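Local coordinates for protein fasciclin-1 (PDB 1O70) that mediates neural cell adhesion as an extracellular glycoprotein, represented here by its third and fourth FAS1 domains, at residues R276-I279 and K284-N287; R269-A274 and V278-Y283; N78-K83 and H148-V153; P169-T174 and I300-Y305; N184-N189 and L235-K240. One frame throughout, in Å; residues are numbered along the deposited sequence.

Four contacts lie in the fourth FAS1 domain; contact 3 alone belongs to the third. Contacts 1 and 2 share V278 and I279 and join three adjacent antiparallel strands, their centres about 4 Å apart. Both are partly buried ladders of backbone hydrogen bonds; one face mixes charged and amide groups with V278 and I280, while V270, I279 and I286 lie on the other. Contacts 3 and 4 are buried and have no hydrogen bond between their segments: a histidine meets aliphatic carbons in the first, and methionines meet a strand in the second. Contact 5, partly buried, sets a turn against 235-238, an outermost strand of the sheet that contacts 1, 2 and 4 also reach.

Contact 1: R276-I279 and K284-N287; sequences RYVI and KKIN
R276 and N287 meet across an antiparallel beta hairpin, at the end remote from its turn, where strand 276-281 pairs with the start of strand 284-295. The strand segments run 151° apart in direction, close to antiparallel. I279 and I286 form the hydrogen-bonded pair: I279 N to I286 O and I286 N to I279 O both measure 2.8 Å, and both bonds are nearly straight. V278 and N287 make the adjoining non-hydrogen-bonded pair, with side chains on the opposite face from the two isoleucines.

From its CB, the R276 side chain leaves with CG between the backbone N and the carbonyl carbon (chi1 87°), and the extended chain then carries it toward N287. Contact begins at CD, 3.9 Å from N287 OD1. NE comes closer, 3.2 Å from the same OD1, but the angle is too poor for a hydrogen bond. The oxygen instead sits over one face of the guanidinium, toward its rim, with CZ at 3.5 Å from OD1. At the tip, NH1 lies 3.7 Å from N287 ND2. Guanidinium and amide planes are inclined by 36°, and their edges do not pair. NH2 has its salt bridge with E273 OE1, while E273 OE2 takes K285 NZ; one carboxylate thus lies between two like charges.

Beside this group the aliphatic part of K285 crosses V278, and V278 CG1 rests 3.4 Å from K285 CG and 3.6 Å from K285 CE.

Contact 2: R269-A274 and V278-Y283; sequences RVEEEA and VIIWNY
The pairing of R269, V270 and E271 with I280, I279 and V278 is an antiparallel beta ladder, joining strands 265-273 and 276-281 as a hairpin in the sheet of the fourth FAS1 domain. Hydrogen-bonded pairs R269-I280 and E271-V278 flank the non-hydrogen-bonded pair V270-I279. Four backbone bonds supply the evidence: I280 N to R269 O is 2.8 Å and R269 N to I280 O is 3.0 Å, with the same two lengths for V278 N to E271 O and for E271 N to V278 O.

On the face of R269, E271, V278 and I280, the carboxylate of E271 does double duty. Its CG lies anti to the carbonyl carbon (chi1 -50°), and the extended chain crosses I280, whose CD1 comes 3.4 Å from E271 CD. The other role is electrostatic: OE2 of E271 stands over the centre of the R269 guanidinium face, 3.0 Å from NH1 of R269, so the two charges attract although no N-H points at the oxygen. With an alanine here instead of E271, the R269 guanidinium would probably lose its opposite charge and be freer to turn, and I280 CD1 would lose its cover. Farther along, E273 reaches across to V278, its CB 3.6 Å from V278 CG2.

On the other face V270 and I279 meet, V270 CG2 lying 4.3 Å from I279 CG1. There V270 packs on L247 and V248 of helix 244-253, while I279 touches V288 of strand 284-295, the next strand in the sheet.

Contact 3: N78-K83 and H148-V153; sequences NMHIIK and HIIDHV
A buried histidine, H80, faces aliphatic carbons of I150 and V153, and no hydrogen bond links the two segments. H80 lies between helix 70-79 and strand 81-82; its sequence setting fits the Tyr-His motif of FAS1 domains, with methionine here in the tyrosine's place. Its partners belong to the end of strand 145-150 and the loop that follows.

The outer end of the ring, CD2-NE2-CE1, does the touching. At I150 a chi1 of 60° tucks CG1 in beside both N and C of its own backbone and carries CD1 to the ring edge, 3.9 Å from H80 CD2. The V153 and H80 side chains cross at about a right angle. V153 CG1 approaches obliquely to 3.7 Å from H80 CE1, while V153 CA lies in the ring plane, 3.8 Å from H80 NE2. The polar partner of the ring is in its own helix: H80 ND1 bonds to I76 O, one turn back in 70-79. With an alanine in place of H80, a gap would probably be left beside I150 and V153, and the carbonyl of I76 would lose its side-chain donor.

Beyond the interface, H152 ND1 donates to D151 OD1 (3.0 Å), meeting it from above the carboxylate plane, and the same oxygen also accepts from T134 N.

ND1 of H80 must carry a proton to reach the I76 carbonyl; the carbon around NE2 in this contact is consistent with a neutral ring.

Contact 4: P169-T174 and I300-Y305; sequences PMMSDT and IHVIDY
M171 and I300 reach toward each other tip to tip, and the same methionine methyl also meets V302. M171 CE is 3.6 Å from I300 CG2 and equally 3.6 Å from V302 CG2, so it lies against the two strand residues whose side chains share one face. The sulfur adds a looser touch, M171 SD to I300 CD1 at 4.0 Å. A chi1 of -62° turns the M171 side chain away from its own carbonyl, and the chain, extended beyond CG, spans the remaining distance. M170 also crosses V302, although the exact position of its methyl is doubtful. The interaction is wholly apolar.

In the next shell, the short 3-10 turn 169-171 that carries both methionines leads into helix 172-177. D201 holds this junction, its carboxylate accepting from S172 OG and D173 N, while M170 and D201 are joined by a backbone hydrogen bond. T174 OG1 bonds to W204 NE1 and P199 O.

Strand 298-303 runs between strands 193-199 and 284-295, and both flanking strands join the packing: I300 lies on V198 of the first, and M170 on Y289 and R290 of the second.

Contact 5: N184-N189 and L235-K240; sequences NDQLNN and LAISDK
L187 and L235 mark the nearest backbone approach, their CA atoms 9.6 Å apart, so side chains must bridge the two segments. Residues 184-189 form a tight turn of successive bonds three residues apart: L187 N to N184 O is 2.7 Å and N189 N to Q186 O is 3.0 Å. Facing it, 235-238 is a strand, paired through A236 with T195 and through S238 with R193. At the strand's end, S238 OG donates to K240 O at 2.8 Å.

The leucines slide past each other in opposite directions, L187 CD2 resting 3.7 Å from L235 CD2. L235 reaches this point because its CG is anti to the backbone N (chi1 -174°). Q186 comes at L235 from the opposite direction; its first torsion is near +60° (chi1 65°), and from CG onward the chain is extended. Its amide lies against carbon: Q186 NE2 is 3.9 Å from L235 CD2, and Q186 OE1 is 3.9 Å from I237 CD1. F183 O gives NE2 a hydrogen-bond partner, which helps fix how the amide is turned.

N297 ND2 bonds to both L187 O and N189 O, and L187 also packs on L162 and L165 of helix 161-167. The whole fits the FAS1 fold, in which helices and loops cover a mixed sheet; here the loop 184-189, backed by helix 161-167, lies against 235-238, an outermost strand of that sheet.

Contact 1: R276-I279 and K284-N287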
# COMPACT_ATOMS: atom_id res chain seq x y z
N ARG A 276 -12.82 -2.00 6.81
CA ARG A 276 -11.47 -1.60 7.19
C ARG A 276 -10.96 -2.51 8.31
O ARG A 276 -11.73 -3.24 8.93
CB ARG A 276 -11.47 -0.15 7.69
CG ARG A 276 -11.78 -0.05 9.16
CD ARG A 276 -12.19 1.34 9.59
NE ARG A 276 -12.67 1.31 10.97
CZ ARG A 276 -13.47 2.22 11.52
NH1 ARG A 276 -13.89 3.25 10.79
NH2 ARG A 276 -13.86 2.09 12.78
N TYR A 277 -9.66 -2.47 8.55
CA TYR A 277 -9.04 -3.24 9.62
C TYR A 277 -8.71 -2.27 10.74
O TYR A 277 -8.37 -1.12 10.47
CB TYR A 277 -7.75 -3.92 9.15
CG TYR A 277 -7.96 -5.03 8.15
CD1 TYR A 277 -7.97 -4.77 6.78
CD2 TYR A 277 -8.15 -6.34 8.58
CE1 TYR A 277 -8.18 -5.80 5.86
CE2 TYR A 277 -8.35 -7.37 7.67
CZ TYR A 277 -8.37 -7.10 6.31
OH TYR A 277 -8.59 -8.12 5.41
N VAL A 278 -8.82 -2.71 11.99
CA VAL A 278 -8.53 -1.83 13.13
C VAL A 278 -7.50 -2.47 14.06
O VAL A 278 -7.50 -3.69 14.29
CB VAL A 278 -9.79 -1.52 13.98
CG1 VAL A 278 -9.54 -0.29 14.84
CG2 VAL A 278 -10.98 -1.30 13.08
N ILE A 279 -6.62 -1.64 14.60
CA ILE A 279 -5.59 -2.09 15.51
C ILE A 279 -5.85 -1.60 16.93
O ILE A 279 -6.04 -0.40 17.17
CB ILE A 279 -4.19 -1.60 15.07
CG1 ILE A 279 -3.73 -2.38 13.84
CG2 ILE A 279 -3.20 -1.74 16.22
CD1 ILE A 279 -2.41 -1.94 13.28
N LYS A 284 -5.58 2.16 23.01
CA LYS A 284 -5.86 2.91 21.80
C LYS A 284 -6.40 2.06 20.65
O LYS A 284 -6.14 0.85 20.56
CB LYS A 284 -4.60 3.69 21.39
CG LYS A 284 -4.16 4.64 22.50
CD LYS A 284 -3.44 5.88 22.00
CE LYS A 284 -3.15 6.85 23.16
NZ LYS A 284 -2.54 8.14 22.69
N LYS A 285 -7.19 2.70 19.81
CA LYS A 285 -7.79 2.04 18.66
C LYS A 285 -7.37 2.86 17.45
O LYS A 285 -7.79 4.00 17.28
CB LYS A 285 -9.31 2.02 18.83
CG LYS A 285 -10.05 1.24 17.79
CD LYS A 285 -11.49 1.02 18.20
CE LYS A 285 -12.27 0.31 17.11
NZ LYS A 285 -13.68 0.07 17.52
N ILE A 286 -6.51 2.27 16.62
CA ILE A 286 -6.03 2.95 15.43
C ILE A 286 -6.48 2.26 14.15
O ILE A 286 -6.29 1.05 13.97
CB ILE A 286 -4.47 3.02 15.41
CG1 ILE A 286 -3.95 3.88 16.55
CG2 ILE A 286 -3.99 3.59 14.08
CD1 ILE A 286 -3.74 3.16 17.85
N ASN A 287 -7.07 3.03 13.24
CA ASN A 287 -7.53 2.48 11.97
C ASN A 287 -6.35 2.26 11.03
O ASN A 287 -5.43 3.09 10.96
CB ASN A 287 -8.53 3.41 11.29
CG ASN A 287 -9.86 3.48 12.02
OD1 ASN A 287 -10.25 2.55 12.73
ND2 ASN A 287 -10.58 4.57 11.81

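Contact 2: R269-A274 and V278-Y283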
# COMPACT_ATOMS: atom_id res chain seq x y z
N ARG A 269 -4.08 -6.30 18.83
CA ARG A 269 -5.22 -7.11 18.45
C ARG A 269 -5.80 -6.44 17.22
O ARG A 269 -5.91 -5.22 17.18
CB ARG A 269 -6.24 -7.15 19.57
CG ARG A 269 -7.31 -8.17 19.34
CD ARG A 269 -8.46 -7.98 20.29
NE ARG A 269 -9.58 -8.82 19.89
CZ ARG A 269 -10.80 -8.73 20.40
NH1 ARG A 269 -11.07 -7.82 21.34
NH2 ARG A 269 -11.76 -9.55 19.99
N VAL A 270 -6.14 -7.23 16.21
CA VAL A 270 -6.68 -6.67 14.97
C VAL A 270 -8.11 -7.16 14.70
O VAL A 270 -8.40 -8.34 14.87
CB VAL A 270 -5.80 -7.06 13.76
CG1 VAL A 270 -6.33 -6.39 12.49
CG2 VAL A 270 -4.35 -6.68 14.01
N GLU A 271 -8.99 -6.26 14.27
CA GLU A 271 -10.38 -6.62 13.99
C GLU A 271 -10.89 -6.04 12.67
O GLU A 271 -10.31 -5.10 12.13
CB GLU A 271 -11.29 -6.14 15.12
CG GLU A 271 -10.81 -6.52 16.51
CD GLU A 271 -11.65 -5.90 17.61
OE1 GLU A 271 -12.24 -4.81 17.38
OE2 GLU A 271 -11.71 -6.48 18.72
N GLU A 272 -11.98 -6.62 12.16
CA GLU A 272 -12.59 -6.12 10.93
C GLU A 272 -13.70 -5.18 11.37
O GLU A 272 -14.42 -5.45 12.34
CB GLU A 272 -13.04 -7.29 10.05
CG GLU A 272 -11.91 -8.21 9.62
CD GLU A 272 -12.38 -9.35 8.75
OE1 GLU A 272 -13.60 -9.43 8.48
OE2 GLU A 272 -11.54 -10.18 8.33
N GLU A 273 -13.83 -4.06 10.67
CA GLU A 273 -14.85 -3.08 11.00
C GLU A 273 -15.29 -2.33 9.76
O GLU A 273 -14.57 -1.47 9.26
CB GLU A 273 -14.30 -2.09 12.04
CG GLU A 273 -14.97 -2.19 13.38
CD GLU A 273 -14.24 -1.42 14.46
OE1 GLU A 273 -13.97 -0.21 14.24
OE2 GLU A 273 -13.94 -2.01 15.52
N ALA A 274 -16.47 -2.65 9.27
CA ALA A 274 -17.00 -1.98 8.09
C ALA A 274 -15.99 -1.96 6.94
O ALA A 274 -15.73 -0.90 6.36
CB ALA A 274 -17.41 -0.55 8.45
N VAL A 278 -8.82 -2.71 11.99
CA VAL A 278 -8.53 -1.83 13.13
C VAL A 278 -7.50 -2.47 14.06
O VAL A 278 -7.50 -3.69 14.29
CB VAL A 278 -9.79 -1.52 13.98
CG1 VAL A 278 -9.54 -0.29 14.84
CG2 VAL A 278 -10.98 -1.30 13.08
N ILE A 279 -6.62 -1.64 14.60
CA ILE A 279 -5.59 -2.09 15.51
C ILE A 279 -5.85 -1.60 16.93
O ILE A 279 -6.04 -0.40 17.17
CB ILE A 279 -4.19 -1.60 15.07
CG1 ILE A 279 -3.73 -2.38 13.84
CG2 ILE A 279 -3.20 -1.74 16.22
CD1 ILE A 279 -2.41 -1.94 13.28
N ILE A 280 -5.86 -2.54 17.86
CA ILE A 280 -6.07 -2.23 19.25
C ILE A 280 -4.74 -2.47 19.94
O ILE A 280 -4.27 -3.59 20.05
CB ILE A 280 -7.17 -3.13 19.83
CG1 ILE A 280 -8.49 -2.83 19.10
CG2 ILE A 280 -7.31 -2.91 21.33
CD1 ILE A 280 -9.60 -3.82 19.36
N TRP A 281 -4.12 -1.37 20.35
CA TRP A 281 -2.83 -1.41 21.02
C TRP A 281 -3.06 -0.74 22.36
O TRP A 281 -3.48 0.42 22.40
CB TRP A 281 -1.81 -0.61 20.23
CG TRP A 281 -0.49 -0.49 20.90
CD1 TRP A 281 0.43 -1.48 21.10
CD2 TRP A 281 0.09 0.71 21.43
NE1 TRP A 281 1.55 -0.96 21.72
CE2 TRP A 281 1.36 0.38 21.93
CE3 TRP A 281 -0.35 2.04 21.52
CZ2 TRP A 281 2.20 1.32 22.53
CZ3 TRP A 281 0.48 2.98 22.12
CH2 TRP A 281 1.75 2.61 22.61
N ASN A 282 -2.79 -1.45 23.45
CA ASN A 282 -3.02 -0.91 24.78
C ASN A 282 -4.47 -0.42 24.88
O ASN A 282 -5.41 -1.19 24.70
CB ASN A 282 -2.05 0.25 25.07
CG ASN A 282 -0.62 -0.22 25.25
OD1 ASN A 282 -0.36 -1.42 25.43
ND2 ASN A 282 0.32 0.72 25.22
N TYR A 283 -4.65 0.87 25.16
CA TYR A 283 -6.00 1.41 25.27
C TYR A 283 -6.39 2.24 24.05
O TYR A 283 -7.42 2.91 24.04
CB TYR A 283 -6.11 2.24 26.56
CG TYR A 283 -6.27 1.41 27.82
CD1 TYR A 283 -5.95 1.95 29.08
CD2 TYR A 283 -6.76 0.10 27.76
CE1 TYR A 283 -6.12 1.20 30.24
CE2 TYR A 283 -6.94 -0.65 28.92
CZ TYR A 283 -6.62 -0.10 30.16
OH TYR A 283 -6.79 -0.84 31.31

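Contact 3: N78-K83 and H148-V153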
# COMPACT_ATOMS: atom_id res chain seq x y z
N ASN A 78 -7.13 -9.09 -11.13
CA ASN A 78 -8.31 -8.47 -10.54
C ASN A 78 -8.13 -7.09 -9.94
O ASN A 78 -9.07 -6.29 -9.97
CB ASN A 78 -8.92 -9.38 -9.48
CG ASN A 78 -9.44 -10.67 -10.06
OD1 ASN A 78 -9.95 -10.71 -11.17
ND2 ASN A 78 -9.31 -11.75 -9.30
N MET A 79 -6.95 -6.79 -9.40
CA MET A 79 -6.76 -5.47 -8.81
C MET A 79 -6.51 -4.40 -9.87
O MET A 79 -6.49 -3.21 -9.55
CB MET A 79 -5.62 -5.49 -7.78
CG MET A 79 -4.26 -5.82 -8.31
SD MET A 79 -2.96 -5.67 -7.04
CE MET A 79 -3.28 -7.15 -6.04
N HIS A 80 -6.34 -4.81 -11.12
CA HIS A 80 -6.14 -3.86 -12.22
C HIS A 80 -7.50 -3.52 -12.81
O HIS A 80 -7.59 -2.74 -13.76
CB HIS A 80 -5.27 -4.44 -13.33
CG HIS A 80 -3.81 -4.47 -13.02
ND1 HIS A 80 -3.21 -5.49 -12.32
CD2 HIS A 80 -2.81 -3.63 -13.37
CE1 HIS A 80 -1.91 -5.28 -12.25
NE2 HIS A 80 -1.64 -4.15 -12.88
N ILE A 81 -8.57 -4.11 -12.25
CA ILE A 81 -9.93 -3.89 -12.75
C ILE A 81 -10.85 -3.13 -11.79
O ILE A 81 -11.39 -3.69 -10.83
CB ILE A 81 -10.61 -5.23 -13.11
CG1 ILE A 81 -9.72 -6.05 -14.04
CG2 ILE A 81 -11.94 -4.98 -13.77
CD1 ILE A 81 -10.20 -7.49 -14.22
N ILE A 82 -11.04 -1.84 -12.08
CA ILE A 82 -11.87 -0.96 -11.29
C ILE A 82 -13.37 -1.07 -11.59
O ILE A 82 -13.81 -0.82 -12.71
CB ILE A 82 -11.44 0.50 -11.51
CG1 ILE A 82 -9.99 0.67 -11.06
CG2 ILE A 82 -12.38 1.43 -10.77
CD1 ILE A 82 -9.30 1.86 -11.64
N LYS A 83 -14.15 -1.42 -10.58
CA LYS A 83 -15.58 -1.55 -10.74
C LYS A 83 -16.25 -0.17 -10.83
O LYS A 83 -17.06 0.19 -9.98
CB LYS A 83 -16.16 -2.35 -9.57
CG LYS A 83 -15.66 -3.79 -9.52
CD LYS A 83 -15.51 -4.32 -8.11
CE LYS A 83 -16.85 -4.45 -7.41
NZ LYS A 83 -16.69 -4.85 -5.97
N HIS A 148 -6.48 2.67 -19.17
CA HIS A 148 -5.29 3.51 -19.01
C HIS A 148 -4.09 2.57 -18.96
O HIS A 148 -4.17 1.48 -18.38
CB HIS A 148 -5.34 4.27 -17.69
CG HIS A 148 -6.60 5.05 -17.48
ND1 HIS A 148 -6.86 6.23 -18.14
CD2 HIS A 148 -7.65 4.85 -16.65
CE1 HIS A 148 -8.01 6.73 -17.72
NE2 HIS A 148 -8.51 5.91 -16.81
N ILE A 149 -2.98 2.98 -19.55
CA ILE A 149 -1.78 2.16 -19.53
C ILE A 149 -0.80 2.63 -18.45
O ILE A 149 -0.47 3.81 -18.37
CB ILE A 149 -1.07 2.15 -20.92
CG1 ILE A 149 -1.94 1.43 -21.95
CG2 ILE A 149 0.24 1.37 -20.85
CD1 ILE A 149 -3.19 2.13 -22.33
N ILE A 150 -0.37 1.70 -17.60
CA ILE A 150 0.57 2.03 -16.54
C ILE A 150 1.91 1.34 -16.78
O ILE A 150 1.97 0.32 -17.46
CB ILE A 150 0.03 1.64 -15.14
CG1 ILE A 150 -0.25 0.13 -15.07
CG2 ILE A 150 -1.24 2.44 -14.85
CD1 ILE A 150 -0.84 -0.31 -13.73
N ASP A 151 2.97 1.91 -16.23
CA ASP A 151 4.31 1.39 -16.45
C ASP A 151 4.79 0.31 -15.49
O ASP A 151 5.94 -0.11 -15.56
CB ASP A 151 5.32 2.53 -16.47
CG ASP A 151 5.31 3.35 -15.19
OD1 ASP A 151 4.60 2.97 -14.22
OD2 ASP A 151 6.01 4.38 -15.17
N HIS A 152 3.92 -0.12 -14.58
CA HIS A 152 4.29 -1.18 -13.65
C HIS A 152 3.07 -2.02 -13.45
O HIS A 152 1.95 -1.54 -13.61
CB HIS A 152 4.74 -0.66 -12.29
CG HIS A 152 6.13 -0.11 -12.30
ND1 HIS A 152 6.40 1.23 -12.50
CD2 HIS A 152 7.33 -0.72 -12.15
CE1 HIS A 152 7.70 1.42 -12.47
NE2 HIS A 152 8.29 0.26 -12.26
N VAL A 153 3.29 -3.28 -13.10
CA VAL A 153 2.20 -4.20 -12.86
C VAL A 153 1.86 -4.13 -11.37
O VAL A 153 2.69 -4.41 -10.51
CB VAL A 153 2.61 -5.63 -13.23
CG1 VAL A 153 1.42 -6.55 -13.10
CG2 VAL A 153 3.18 -5.66 -14.65

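Contact 4: P169-T174 and I300-Y305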
# COMPACT_ATOMS: atom_id res chain seq x y z
N PRO A 169 5.02 9.57 -0.77
CA PRO A 169 4.83 10.84 -0.05
C PRO A 169 4.04 10.72 1.25
O PRO A 169 4.21 11.52 2.18
CB PRO A 169 4.09 11.72 -1.06
CG PRO A 169 4.36 11.07 -2.39
CD PRO A 169 4.34 9.60 -2.07
N MET A 170 3.15 9.74 1.30
CA MET A 170 2.31 9.53 2.47
C MET A 170 3.10 9.08 3.69
O MET A 170 2.66 9.26 4.83
CB MET A 170 1.23 8.50 2.14
CG MET A 170 0.05 8.63 3.06
SD MET A 170 -1.35 7.68 2.50
CE MET A 170 -1.02 6.22 3.38
N MET A 171 4.27 8.51 3.43
CA MET A 171 5.16 7.99 4.46
C MET A 171 6.32 8.92 4.76
O MET A 171 7.16 8.59 5.59
CB MET A 171 5.70 6.61 4.02
CG MET A 171 4.60 5.54 3.83
SD MET A 171 5.25 3.95 3.24
CE MET A 171 3.77 3.04 2.83
N SER A 172 6.35 10.08 4.11
CA SER A 172 7.45 11.04 4.27
C SER A 172 7.90 11.34 5.70
O SER A 172 9.11 11.41 5.96
CB SER A 172 7.11 12.36 3.55
OG SER A 172 6.47 13.29 4.43
N ASP A 173 6.96 11.52 6.63
CA ASP A 173 7.33 11.80 8.01
C ASP A 173 8.00 10.60 8.67
O ASP A 173 9.10 10.71 9.22
CB ASP A 173 6.10 12.22 8.83
CG ASP A 173 5.70 13.66 8.58
OD1 ASP A 173 6.45 14.38 7.92
OD2 ASP A 173 4.63 14.08 9.05
N THR A 174 7.34 9.45 8.61
CA THR A 174 7.92 8.26 9.20
C THR A 174 9.27 7.95 8.54
O THR A 174 10.20 7.51 9.22
CB THR A 174 6.97 7.05 9.07
OG1 THR A 174 5.85 7.22 9.94
CG2 THR A 174 7.69 5.76 9.44
N ILE A 300 4.07 -3.47 4.53
CA ILE A 300 3.86 -2.24 5.29
C ILE A 300 2.37 -2.00 5.50
O ILE A 300 1.57 -2.18 4.59
CB ILE A 300 4.41 -1.03 4.53
CG1 ILE A 300 5.93 -1.00 4.64
CG2 ILE A 300 3.75 0.25 5.04
CD1 ILE A 300 6.55 0.17 3.88
N HIS A 301 1.98 -1.58 6.70
CA HIS A 301 0.57 -1.27 6.97
C HIS A 301 0.49 0.19 7.40
O HIS A 301 0.97 0.56 8.47
CB HIS A 301 0.02 -2.15 8.09
CG HIS A 301 0.14 -3.62 7.83
ND1 HIS A 301 -0.62 -4.27 6.88
CD2 HIS A 301 0.93 -4.56 8.39
CE1 HIS A 301 -0.31 -5.55 6.87
NE2 HIS A 301 0.63 -5.76 7.78
N VAL A 302 -0.11 1.03 6.57
CA VAL A 302 -0.19 2.45 6.91
C VAL A 302 -1.29 2.69 7.94
O VAL A 302 -2.46 2.41 7.70
CB VAL A 302 -0.45 3.32 5.68
CG1 VAL A 302 -0.50 4.77 6.10
CG2 VAL A 302 0.66 3.11 4.65
N ILE A 303 -0.90 3.22 9.09
CA ILE A 303 -1.87 3.47 10.14
C ILE A 303 -2.23 4.94 10.32
O ILE A 303 -1.50 5.82 9.85
CB ILE A 303 -1.41 2.82 11.44
CG1 ILE A 303 -0.12 3.46 11.94
CG2 ILE A 303 -1.17 1.33 11.19
CD1 ILE A 303 0.38 2.85 13.24
N ASP A 304 -3.36 5.20 10.97
CA ASP A 304 -3.86 6.56 11.18
C ASP A 304 -3.15 7.36 12.25
O ASP A 304 -3.14 8.59 12.21
CB ASP A 304 -5.35 6.52 11.54
CG ASP A 304 -6.26 6.49 10.33
OD1 ASP A 304 -7.41 6.03 10.48
OD2 ASP A 304 -5.85 6.96 9.23
N TYR A 305 -2.58 6.66 13.22
CA TYR A 305 -1.90 7.31 14.33
C TYR A 305 -0.80 6.38 14.81
O TYR A 305 -0.96 5.16 14.82
CB TYR A 305 -2.92 7.57 15.45
CG TYR A 305 -2.47 8.55 16.51
CD1 TYR A 305 -2.46 9.92 16.27
CD2 TYR A 305 -2.03 8.10 17.77
CE1 TYR A 305 -2.03 10.83 17.24
CE2 TYR A 305 -1.59 9.01 18.75
CZ TYR A 305 -1.59 10.37 18.47
OH TYR A 305 -1.14 11.27 19.42

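Contact 5: N184-N189 and L235-K240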
# COMPACT_ATOMS: atom_id res chain seq x y z
N ASN A 184 16.35 3.38 9.36
CA ASN A 184 15.95 2.93 8.03
C ASN A 184 16.91 1.97 7.34
O ASN A 184 16.48 1.07 6.62
CB ASN A 184 15.76 4.13 7.08
CG ASN A 184 14.75 5.12 7.58
OD1 ASN A 184 13.88 4.79 8.38
ND2 ASN A 184 14.84 6.34 7.09
N ASP A 185 18.21 2.17 7.55
CA ASP A 185 19.23 1.34 6.93
C ASP A 185 18.85 -0.13 6.84
O ASP A 185 18.87 -0.73 5.77
CB ASP A 185 20.55 1.50 7.69
CG ASP A 185 21.12 2.90 7.58
OD1 ASP A 185 20.37 3.82 7.19
OD2 ASP A 185 22.32 3.10 7.88
N GLN A 186 18.49 -0.70 7.98
CA GLN A 186 18.12 -2.11 8.05
C GLN A 186 16.97 -2.53 7.14
O GLN A 186 16.91 -3.68 6.71
CB GLN A 186 17.76 -2.46 9.50
CG GLN A 186 16.52 -1.73 9.98
CD GLN A 186 16.14 -2.12 11.38
OE1 GLN A 186 16.14 -3.31 11.72
NE2 GLN A 186 15.81 -1.13 12.21
N LEU A 187 16.06 -1.61 6.84
CA LEU A 187 14.88 -1.91 6.02
C LEU A 187 15.18 -2.24 4.57
O LEU A 187 14.26 -2.45 3.77
CB LEU A 187 13.90 -0.74 6.09
CG LEU A 187 13.50 -0.40 7.53
CD1 LEU A 187 12.62 0.82 7.51
CD2 LEU A 187 12.80 -1.58 8.17
N ASN A 188 16.46 -2.28 4.22
CA ASN A 188 16.85 -2.59 2.86
C ASN A 188 17.25 -4.07 2.79
O ASN A 188 17.25 -4.67 1.72
CB ASN A 188 18.02 -1.71 2.45
CG ASN A 188 18.11 -1.53 0.95
OD1 ASN A 188 17.08 -1.46 0.26
ND2 ASN A 188 19.33 -1.44 0.42
N ASN A 189 17.56 -4.64 3.95
CA ASN A 189 17.97 -6.03 4.06
C ASN A 189 16.95 -6.99 3.45
O ASN A 189 15.76 -6.89 3.73
CB ASN A 189 18.22 -6.40 5.52
CG ASN A 189 18.89 -7.76 5.67
OD1 ASN A 189 18.28 -8.80 5.44
ND2 ASN A 189 20.15 -7.75 6.07
N LEU A 235 8.04 -1.88 14.20
CA LEU A 235 8.68 -2.85 13.31
C LEU A 235 8.81 -4.28 13.79
O LEU A 235 9.58 -4.57 14.70
CB LEU A 235 10.07 -2.33 12.92
CG LEU A 235 10.81 -3.16 11.86
CD1 LEU A 235 10.06 -3.07 10.54
CD2 LEU A 235 12.24 -2.65 11.72
N ALA A 236 8.06 -5.17 13.15
CA ALA A 236 8.08 -6.59 13.47
C ALA A 236 9.07 -7.30 12.55
O ALA A 236 8.99 -7.19 11.33
CB ALA A 236 6.69 -7.18 13.29
N ILE A 237 9.99 -8.05 13.14
CA ILE A 237 11.01 -8.76 12.37
C ILE A 237 10.96 -10.26 12.59
O ILE A 237 11.17 -10.73 13.71
CB ILE A 237 12.42 -8.25 12.76
CG1 ILE A 237 12.46 -6.72 12.65
CG2 ILE A 237 13.47 -8.91 11.87
CD1 ILE A 237 13.74 -6.07 13.17
N SER A 238 10.67 -11.02 11.54
CA SER A 238 10.64 -12.48 11.63
C SER A 238 10.98 -13.10 10.28
O SER A 238 11.41 -12.41 9.35
CB SER A 238 9.28 -12.99 12.15
OG SER A 238 8.26 -12.93 11.18
N ASP A 239 10.82 -14.41 10.17
CA ASP A 239 11.13 -15.10 8.93
C ASP A 239 9.99 -14.93 7.93
O ASP A 239 10.16 -15.18 6.73
CB ASP A 239 11.39 -16.59 9.20
CG ASP A 239 10.19 -17.28 9.83
OD1 ASP A 239 9.43 -16.61 10.56
OD2 ASP A 239 10.03 -18.50 9.60
N LYS A 240 8.83 -14.49 8.41
CA LYS A 240 7.69 -14.29 7.53
C LYS A 240 7.04 -12.91 7.71
O LYS A 240 7.33 -12.19 8.67
CB LYS A 240 6.65 -15.38 7.75
CG LYS A 240 6.00 -15.38 9.11
CD LYS A 240 4.98 -16.49 9.22
CE LYS A 240 4.32 -16.48 10.59
NZ LYS A 240 3.33 -17.59 10.73